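Local atomic coordinates of beta-xylanase (Roseburia intestinalis L1-82, PDB entry 6SGF), a protein that binds xylan with low affinity through this CBM86 module, one part of a larger enzyme that probably cleaves internal beta-1,4-xylosidic linkages in xylans. Residues Phe9-Ala17 and Glu24-Leu32; Ser48-Phe59 and Glu93-Ile104. One frame throughout, in Å; residues are numbered along the deposited sequence.

Contact 1 of 2, residues Phe9-Ala17 and Glu24-Leu32. With CD (cadmium ion), chain O.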
loop_
_atom_site.group_PDB
_atom_site.type_symbol
_atom_site.label_atom_id
_atom_site.label_comp_id
_atom_site.label_asym_id
_atom_site.label_seq_id
_atom_site.Cartn_x
_atom_site.Cartn_y
_atom_site.Cartn_z
ATOM N N PHE B 9 6.064 2.569 1.071
ATOM C CA PHE B 9 5.813 1.986 2.382
ATOM C C PHE B 9 4.321 1.974 2.654
ATOM O O PHE B 9 3.702 3.042 2.789
ATOM C CB PHE B 9 6.553 2.765 3.468
ATOM C CG PHE B 9 7.999 2.959 3.182
ATOM C CD1 PHE B 9 8.852 1.875 3.117
ATOM C CD2 PHE B 9 8.504 4.221 2.946
ATOM C CE1 PHE B 9 10.207 2.048 2.837
ATOM C CE2 PHE B 9 9.857 4.410 2.666
ATOM C CZ PHE B 9 10.710 3.311 2.616
ATOM N N THR B 10 3.758 0.777 2.808
ATOM C CA THR B 10 2.380 0.676 3.252
ATOM C C THR B 10 2.312 0.975 4.758
ATOM O O THR B 10 3.333 1.041 5.448
ATOM C CB THR B 10 1.791 -0.697 2.934
ATOM O OG1 THR B 10 2.557 -1.739 3.534
ATOM C CG2 THR B 10 1.757 -0.942 1.405
ATOM N N ALA B 11 1.082 1.210 5.250
ATOM C CA ALA B 11 0.870 1.640 6.629
ATOM C C ALA B 11 1.536 0.707 7.636
ATOM O O ALA B 11 2.161 1.169 8.598
ATOM C CB ALA B 11 -0.622 1.762 6.932
ATOM N N ASP B 12 1.440 -0.608 7.428
ATOM C CA ASP B 12 2.014 -1.499 8.430
ATOM C C ASP B 12 3.533 -1.431 8.501
ATOM O O ASP B 12 4.110 -1.973 9.450
ATOM C CB ASP B 12 1.567 -2.951 8.202
ATOM C CG ASP B 12 2.244 -3.625 7.032
ATOM O OD1 ASP B 12 2.541 -2.963 6.017
ATOM O OD2 ASP B 12 2.413 -4.864 7.106
ATOM N N GLN B 13 4.192 -0.738 7.573
ATOM C CA GLN B 13 5.639 -0.571 7.652
ATOM C C GLN B 13 6.065 0.718 8.350
ATOM O O GLN B 13 7.258 0.893 8.602
ATOM C CB GLN B 13 6.245 -0.606 6.246
ATOM C CG GLN B 13 5.893 -1.814 5.425
ATOM C CD GLN B 13 6.518 -1.761 4.039
ATOM O OE1 GLN B 13 5.936 -1.236 3.097
ATOM N NE2 GLN B 13 7.718 -2.304 3.917
ATOM N N LEU B 14 5.125 1.587 8.709
ATOM C CA LEU B 14 5.411 2.895 9.271
ATOM C C LEU B 14 5.113 2.817 10.765
ATOM O O LEU B 14 3.972 2.579 11.161
ATOM C CB LEU B 14 4.569 3.964 8.570
ATOM C CG LEU B 14 4.877 4.162 7.084
ATOM C CD1 LEU B 14 3.864 5.098 6.469
ATOM C CD2 LEU B 14 6.297 4.714 6.945
ATOM N N LYS B 15 6.101 3.105 11.586
ATOM C CA LYS B 15 5.930 3.080 13.053
ATOM C C LYS B 15 5.681 4.484 13.574
ATOM O O LYS B 15 6.301 5.377 13.104
ATOM C CB LYS B 15 7.164 2.522 13.731
ATOM C CG LYS B 15 7.064 1.047 14.028
ATOM C CD LYS B 15 7.619 0.198 12.946
ATOM C CE LYS B 15 7.334 -1.271 13.169
ATOM N NZ LYS B 15 6.473 -1.812 12.100
ATOM N N VAL B 16 4.780 4.634 14.525
ATOM C CA VAL B 16 4.455 5.956 15.047
ATOM C C VAL B 16 5.604 6.425 15.948
ATOM O O VAL B 16 5.984 5.754 16.905
ATOM C CB VAL B 16 3.129 5.967 15.824
ATOM C CG1 VAL B 16 2.915 7.365 16.486
ATOM C CG2 VAL B 16 1.941 5.658 14.917
ATOM N N ALA B 17 6.149 7.593 15.628
ATOM C CA ALA B 17 7.185 8.195 16.468
ATOM C C ALA B 17 6.582 9.076 17.570
ATOM O O ALA B 17 7.079 9.116 18.706
ATOM C CB ALA B 17 8.149 9.034 15.621
ATOM N N GLU B 24 -4.700 4.032 15.289
ATOM C CA GLU B 24 -4.658 2.589 15.429
ATOM C C GLU B 24 -4.462 2.019 14.045
ATOM O O GLU B 24 -4.991 2.565 13.068
ATOM C CB GLU B 24 -5.951 2.038 16.061
ATOM C CG GLU B 24 -7.185 2.329 15.253
ATOM C CD GLU B 24 -8.449 2.362 16.098
ATOM O OE1 GLU B 24 -9.393 1.612 15.768
ATOM O OE2 GLU B 24 -8.490 3.122 17.100
ATOM N N LEU B 25 -3.679 0.951 13.973
ATOM C CA LEU B 25 -3.439 0.212 12.738
ATOM C C LEU B 25 -4.508 -0.860 12.639
ATOM O O LEU B 25 -4.521 -1.806 13.438
ATOM C CB LEU B 25 -2.045 -0.409 12.746
ATOM C CG LEU B 25 -1.630 -1.182 11.506
ATOM C CD1 LEU B 25 -1.468 -0.204 10.337
ATOM C CD2 LEU B 25 -0.315 -1.960 11.714
ATOM N N ALA B 26 -5.414 -0.713 11.683
ATOM C CA ALA B 26 -6.534 -1.638 11.553
ATOM C C ALA B 26 -6.778 -1.882 10.070
ATOM O O ALA B 26 -6.707 -0.954 9.260
ATOM C CB ALA B 26 -7.815 -1.102 12.220
ATOM N N ASP B 27 -7.016 -3.141 9.714
ATOM C CA ASP B 27 -7.311 -3.503 8.326
ATOM C C ASP B 27 -6.244 -2.944 7.387
ATOM O O ASP B 27 -6.529 -2.500 6.278
ATOM C CB ASP B 27 -8.722 -3.032 7.944
ATOM C CG ASP B 27 -9.800 -3.760 8.738
ATOM O OD1 ASP B 27 -9.467 -4.788 9.330
ATOM O OD2 ASP B 27 -10.957 -3.329 8.790
ATOM N N GLY B 28 -4.999 -2.972 7.848
ATOM C CA GLY B 28 -3.861 -2.575 7.058
ATOM C C GLY B 28 -3.690 -1.077 6.855
ATOM O O GLY B 28 -2.816 -0.674 6.095
ATOM N N GLN B 29 -4.476 -0.246 7.531
ATOM C CA GLN B 29 -4.375 1.205 7.410
ATOM C C GLN B 29 -4.187 1.856 8.775
ATOM O O GLN B 29 -4.642 1.349 9.798
ATOM C CB GLN B 29 -5.641 1.772 6.755
ATOM C CG GLN B 29 -5.855 1.182 5.371
ATOM C CD GLN B 29 -7.101 1.712 4.681
ATOM O OE1 GLN B 29 -7.950 2.357 5.313
ATOM N NE2 GLN B 29 -7.233 1.403 3.394
ATOM N N TRP B 30 -3.501 2.990 8.790
ATOM C CA TRP B 30 -3.420 3.785 10.008
ATOM C C TRP B 30 -4.686 4.638 10.065
ATOM O O TRP B 30 -4.850 5.552 9.252
ATOM C CB TRP B 30 -2.160 4.650 10.009
ATOM C CG TRP B 30 -0.931 3.982 10.549
ATOM C CD1 TRP B 30 0.196 3.647 9.855
ATOM C CD2 TRP B 30 -0.716 3.551 11.897
ATOM N NE1 TRP B 30 1.114 3.053 10.693
ATOM C CE2 TRP B 30 0.571 2.971 11.950
ATOM C CE3 TRP B 30 -1.492 3.594 13.069
ATOM C CZ2 TRP B 30 1.105 2.439 13.129
ATOM C CZ3 TRP B 30 -0.956 3.062 14.243
ATOM C CH2 TRP B 30 0.334 2.509 14.262
ATOM N N LYS B 31 -5.584 4.335 11.018
ATOM C CA LYS B 31 -6.858 5.028 11.169
ATOM C C LYS B 31 -6.685 6.123 12.219
ATOM O O LYS B 31 -6.281 5.851 13.351
ATOM C CB LYS B 31 -7.982 4.056 11.546
ATOM C CG LYS B 31 -8.180 2.936 10.495
ATOM C CD LYS B 31 -9.570 2.382 10.395
ATOM C CE LYS B 31 -9.643 1.358 9.257
ATOM N NZ LYS B 31 -9.926 1.971 7.965
ATOM N N LEU B 32 -6.932 7.368 11.823
ATOM C CA LEU B 32 -6.626 8.503 12.667
ATOM C C LEU B 32 -7.894 9.261 13.031
ATOM O O LEU B 32 -8.836 9.362 12.225
ATOM C CB LEU B 32 -5.648 9.465 11.974
ATOM C CG LEU B 32 -4.450 8.843 11.265
ATOM C CD1 LEU B 32 -3.693 9.957 10.529
ATOM C CD2 LEU B 32 -3.553 8.077 12.201
HETATM CD CD CD O . -11.724 -5.360 10.283
HETATM O O HOH W 1 -0.263 -1.784 5.431
HETATM O O HOH W 2 -12.674 -2.890 11.146
#
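In this beta-sandwich, the chain crosses between sheets through A11-L14, and the hairpin of strands 22-26 and 29-34 meets that crossing by inserting W30 between the turn and V16 on strand 15-19. W30 NE1 donates to L14 O at 2.9 Å; the bond is bent (141° at the hydrogen), with the oxygen near the ring edge, 16° out of its plane. V16 has CG1 anti to its backbone N (chi1 174°), which turns CG2 over the six-membered ring of W30, a CH-pi contact with V16 CG2 3.6 Å from W30 CH2. L25 CD1, from the hairpin itself, covers the opposite face, and A11 CB touches W30 CD1 at 3.6 Å. With an alanine here instead of W30, L14 O is likely to lose this donor and a gap to open between V16 and L25. At the hairpin end, A11 CB packs on G28 O at 3.4 Å, while a water accepts from D12 N and donates to the same G28 O, each at 2.9 Å. Within the turn, D27 chelates a cadmium ion through both carboxylate oxygens, and D63 of the second subunit binds the same ion, bridging the subunits. The arrangement is that of a type I' turn hairpin, A26-Q29, packed by a tryptophan against an inter-sheet crossover.

Contact 2 of 2, residues Ser48-Phe59 and Glu93-Ile104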
loop_
_atom_site.group_PDB
_atom_site.type_symbol
_atom_site.label_atom_id
_atom_site.label_comp_id
_atom_site.label_asym_id
_atom_site.label_seq_id
_atom_site.Cartn_x
_atom_site.Cartn_y
_atom_site.Cartn_z
ATOM N N SER B 48 16.218 5.865 6.307
ATOM C CA SER B 48 16.106 7.217 5.797
ATOM C C SER B 48 16.603 7.273 4.365
ATOM O O SER B 48 17.255 6.355 3.869
ATOM C CB SER B 48 16.710 8.197 6.789
ATOM O OG SER B 48 17.862 7.640 7.443
ATOM N N ILE B 49 16.085 8.266 3.665
ATOM C CA ILE B 49 16.294 8.529 2.255
ATOM C C ILE B 49 16.858 9.935 2.200
ATOM O O ILE B 49 16.341 10.834 2.873
ATOM C CB ILE B 49 14.967 8.445 1.478
ATOM C CG1 ILE B 49 14.292 7.092 1.751
ATOM C CG2 ILE B 49 15.178 8.700 0.033
ATOM C CD1 ILE B 49 12.789 7.052 1.458
ATOM N N GLU B 50 17.954 10.105 1.475
ATOM C CA GLU B 50 18.557 11.417 1.352
ATOM C C GLU B 50 17.597 12.359 0.663
ATOM O O GLU B 50 17.065 12.076 -0.415
ATOM C CB GLU B 50 19.857 11.343 0.555
ATOM C CG GLU B 50 20.983 10.578 1.231
ATOM C CD GLU B 50 21.332 11.140 2.578
ATOM O OE1 GLU B 50 21.336 12.387 2.708
ATOM O OE2 GLU B 50 21.580 10.340 3.504
ATOM N N MET B 51 17.449 13.525 1.252
ATOM C CA MET B 51 16.559 14.494 0.658
ATOM C C MET B 51 16.959 14.842 -0.776
ATOM O O MET B 51 16.071 15.003 -1.615
ATOM C CB MET B 51 16.541 15.773 1.487
ATOM C CG MET B 51 15.896 16.948 0.751
ATOM S SD MET B 51 14.138 16.660 0.977
ATOM C CE MET B 51 13.924 17.368 2.587
ATOM N N SER B 52 18.254 15.030 -1.075
ATOM C CA SER B 52 18.574 15.498 -2.429
ATOM C C SER B 52 18.187 14.482 -3.494
ATOM O O SER B 52 18.213 14.819 -4.686
ATOM C CB SER B 52 20.048 15.821 -2.666
ATOM O OG SER B 52 20.734 14.696 -3.264
ATOM N N GLN B 53 17.916 13.214 -3.114
ATOM C CA GLN B 53 17.574 12.187 -4.101
ATOM C C GLN B 53 16.083 12.120 -4.425
ATOM O O GLN B 53 15.695 11.375 -5.327
ATOM C CB GLN B 53 17.942 10.748 -3.662
ATOM C CG GLN B 53 19.339 10.446 -3.170
ATOM C CD GLN B 53 19.410 9.028 -2.556
ATOM O OE1 GLN B 53 20.160 8.169 -3.019
ATOM N NE2 GLN B 53 18.610 8.792 -1.513
ATOM N N VAL B 54 15.222 12.836 -3.705
ATOM C CA VAL B 54 13.782 12.604 -3.787
ATOM C C VAL B 54 13.128 13.664 -4.657
ATOM O O VAL B 54 13.293 14.870 -4.420
ATOM C CB VAL B 54 13.147 12.591 -2.383
ATOM C CG1 VAL B 54 11.641 12.452 -2.485
ATOM C CG2 VAL B 54 13.725 11.462 -1.556
ATOM N N ASN B 55 12.374 13.222 -5.660
ATOM C CA ASN B 55 11.615 14.161 -6.467
ATOM C C ASN B 55 10.241 14.434 -5.880
ATOM O O ASN B 55 9.792 15.577 -5.867
ATOM C CB ASN B 55 11.442 13.647 -7.897
ATOM C CG ASN B 55 10.939 14.721 -8.812
ATOM O OD1 ASN B 55 11.548 15.787 -8.910
ATOM N ND2 ASN B 55 9.813 14.471 -9.466
ATOM N N ALA B 56 9.576 13.407 -5.353
ATOM C CA ALA B 56 8.190 13.557 -4.945
ATOM C C ALA B 56 7.903 12.575 -3.823
ATOM O O ALA B 56 8.435 11.457 -3.809
ATOM C CB ALA B 56 7.241 13.307 -6.139
ATOM N N VAL B 57 7.062 13.008 -2.888
ATOM C CA VAL B 57 6.522 12.147 -1.840
ATOM C C VAL B 57 4.999 12.152 -1.981
ATOM O O VAL B 57 4.367 13.210 -1.878
ATOM C CB VAL B 57 6.931 12.617 -0.432
ATOM C CG1 VAL B 57 6.420 11.636 0.609
ATOM C CG2 VAL B 57 8.468 12.755 -0.296
ATOM N N THR B 58 4.402 10.977 -2.175
ATOM C CA THR B 58 2.969 10.876 -2.395
ATOM C C THR B 58 2.314 10.114 -1.246
ATOM O O THR B 58 2.677 8.969 -0.963
ATOM C CB THR B 58 2.674 10.204 -3.734
ATOM O OG1 THR B 58 3.252 10.990 -4.779
ATOM C CG2 THR B 58 1.161 10.116 -3.960
ATOM N N PHE B 59 1.362 10.759 -0.592
ATOM C CA PHE B 59 0.594 10.170 0.490
ATOM C C PHE B 59 -0.718 9.669 -0.089
ATOM O O PHE B 59 -1.452 10.444 -0.719
ATOM C CB PHE B 59 0.281 11.176 1.601
ATOM C CG PHE B 59 1.482 11.762 2.280
ATOM C CD1 PHE B 59 2.355 12.607 1.595
ATOM C CD2 PHE B 59 1.718 11.496 3.600
ATOM C CE1 PHE B 59 3.445 13.185 2.234
ATOM C CE2 PHE B 59 2.763 12.066 4.253
ATOM C CZ PHE B 59 3.651 12.918 3.563
ATOM N N GLU B 93 -4.809 10.730 -3.307
ATOM C CA GLU B 93 -3.349 10.785 -3.368
ATOM C C GLU B 93 -2.927 12.237 -3.476
ATOM O O GLU B 93 -3.419 12.968 -4.346
ATOM C CB GLU B 93 -2.826 9.968 -4.563
ATOM C CG GLU B 93 -3.171 8.510 -4.407
ATOM C CD GLU B 93 -2.325 7.570 -5.234
ATOM O OE1 GLU B 93 -1.692 8.023 -6.205
ATOM O OE2 GLU B 93 -2.301 6.361 -4.892
ATOM N N TYR B 94 -2.003 12.641 -2.610
ATOM C CA TYR B 94 -1.483 13.997 -2.595
ATOM C C TYR B 94 0.032 13.949 -2.701
ATOM O O TYR B 94 0.669 13.139 -2.038
ATOM C CB TYR B 94 -1.843 14.728 -1.303
ATOM C CG TYR B 94 -3.330 14.824 -1.002
ATOM C CD1 TYR B 94 -4.088 15.830 -1.564
ATOM C CD2 TYR B 94 -3.967 13.927 -0.132
ATOM C CE1 TYR B 94 -5.429 15.944 -1.297
ATOM C CE2 TYR B 94 -5.313 14.033 0.120
ATOM C CZ TYR B 94 -6.034 15.060 -0.464
ATOM O OH TYR B 94 -7.368 15.239 -0.225
ATOM N N THR B 95 0.618 14.886 -3.453
ATOM C CA THR B 95 2.054 14.870 -3.695
ATOM C C THR B 95 2.704 16.116 -3.117
ATOM O O THR B 95 2.195 17.228 -3.293
ATOM C CB THR B 95 2.350 14.769 -5.192
ATOM O OG1 THR B 95 1.940 13.480 -5.664
ATOM C CG2 THR B 95 3.815 14.933 -5.460
ATOM N N ILE B 96 3.804 15.918 -2.387
ATOM C CA ILE B 96 4.668 17.006 -1.946
ATOM C C ILE B 96 5.993 16.844 -2.680
ATOM O O ILE B 96 6.557 15.746 -2.709
ATOM C CB ILE B 96 4.899 16.979 -0.427
ATOM C CG1 ILE B 96 3.618 17.325 0.328
ATOM C CG2 ILE B 96 5.998 17.972 -0.040
ATOM C CD1 ILE B 96 3.769 17.088 1.819
ATOM N N ASN B 97 6.517 17.935 -3.232
ATOM C CA ASN B 97 7.844 17.872 -3.828
ATOM C C ASN B 97 8.828 18.515 -2.851
ATOM O O ASN B 97 8.918 19.749 -2.799
ATOM C CB ASN B 97 7.851 18.592 -5.172
ATOM C CG ASN B 97 6.825 18.005 -6.147
ATOM O OD1 ASN B 97 5.741 18.552 -6.364
ATOM N ND2 ASN B 97 7.156 16.857 -6.694
ATOM N N PRO B 98 9.553 17.741 -2.051
ATOM C CA PRO B 98 10.333 18.306 -0.943
ATOM C C PRO B 98 11.682 18.854 -1.384
ATOM O O PRO B 98 12.212 18.511 -2.432
ATOM C CB PRO B 98 10.545 17.085 -0.037
ATOM C CG PRO B 98 10.748 15.991 -1.040
ATOM C CD PRO B 98 9.765 16.277 -2.158
ATOM N N SER B 99 12.247 19.712 -0.542
ATOM C CA SER B 99 13.548 20.297 -0.836
ATOM C C SER B 99 14.258 20.569 0.479
ATOM O O SER B 99 13.625 20.787 1.512
ATOM C CB SER B 99 13.458 21.585 -1.683
ATOM O OG SER B 99 12.529 22.536 -1.183
ATOM N N GLY B 100 15.587 20.584 0.418
ATOM C CA GLY B 100 16.434 20.986 1.518
ATOM C C GLY B 100 17.556 19.989 1.754
ATOM O O GLY B 100 17.881 19.169 0.894
ATOM N N ASP B 101 18.150 20.038 2.939
ATOM C CA ASP B 101 19.341 19.251 3.221
ATOM C C ASP B 101 19.024 18.022 4.060
ATOM O O ASP B 101 17.945 17.880 4.636
ATOM C CB ASP B 101 20.389 20.123 3.915
ATOM C CG ASP B 101 21.060 21.096 2.951
ATOM O OD1 ASP B 101 21.087 20.791 1.737
ATOM O OD2 ASP B 101 21.559 22.159 3.395
ATOM N N GLY B 102 20.021 17.151 4.162
ATOM C CA GLY B 102 19.937 16.038 5.079
ATOM C C GLY B 102 19.122 14.883 4.520
ATOM O O GLY B 102 18.981 14.708 3.311
ATOM N N ALA B 103 18.587 14.078 5.432
ATOM C CA ALA B 103 17.857 12.870 5.082
ATOM C C ALA B 103 16.416 12.966 5.564
ATOM O O ALA B 103 16.140 13.569 6.609
ATOM C CB ALA B 103 18.513 11.633 5.684
ATOM N N ILE B 104 15.500 12.396 4.790
ATOM C CA ILE B 104 14.113 12.287 5.224
ATOM C C ILE B 104 14.066 11.160 6.235
ATOM O O ILE B 104 14.357 10.013 5.895
ATOM C CB ILE B 104 13.161 12.007 4.053
ATOM C CG1 ILE B 104 13.258 13.115 3.014
ATOM C CG2 ILE B 104 11.718 11.813 4.600
ATOM C CD1 ILE B 104 12.612 12.759 1.688
HETATM O O HOH W 3 14.956 17.215 -2.978
HETATM O O HOH W 4 20.356 15.472 0.885
HETATM O O HOH W 5 11.282 18.018 -5.121
#
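Strands 56-59 and 93-96 run antiparallel, their axes 4.6 Å apart with directions 155° from each other; V57-I96 and F59-Y94 are hydrogen-bonded pairs flanking the non-hydrogen-bonded pair T58-T95. This ladder belongs to one sheet of a beta-sandwich, whereas I49 pairs with I104 in the other, so both segments change sheets side by side. A classic beta bulge at N55 and A56, facing E129, accompanies the corner. Between the ladders, M51 N donates to G102 O at 2.8 Å. The M51 side chain starts anti to the backbone N (chi1 166°) and then bends at its next two torsions, laying SD obliquely against P98 CB at 3.8 Å. V54 divides its methyls: CG1 touches P98 CG, the two side chains crossing at about a right angle, and CG2 reaches I104 CD1 tip to tip at 3.7 Å. F128 and V72 close in on I104 from strands 119-130 and 68-73. Further along, I96 CD1 packs on F59 CE1 at 3.9 Å, on the face that L70 of the opposing sheet packs against, while on the other face the hydroxyls T58 OG1 and T95 OG1 share a hydrogen bond of 3.0 Å. At the corner, N97 ND2 donates to N55 O at 3.0 Å, nearly straight at 174° and in its own amide plane.

Both contacts lie where the chain passes between the two sheets of the sandwich, on opposite sides of its centre, yet they solve the problem differently. Both are partly buried, contact 2 running from the core to an exposed loop end. Contact 2 is the larger, burying 1008 Å² against 312 Å² in contact 1, and it relies on backbone ladders in both sheets, with apolar side chains inside and polar ones at the rim. Contact 1 has no strand pairing between its segments; one aromatic ring, an indole N-H and a bridging water join them, close to the interface with the second subunit. They are linked through the core, where F9 packs on I49, and through the neighbouring strands 15-19 and 40-50.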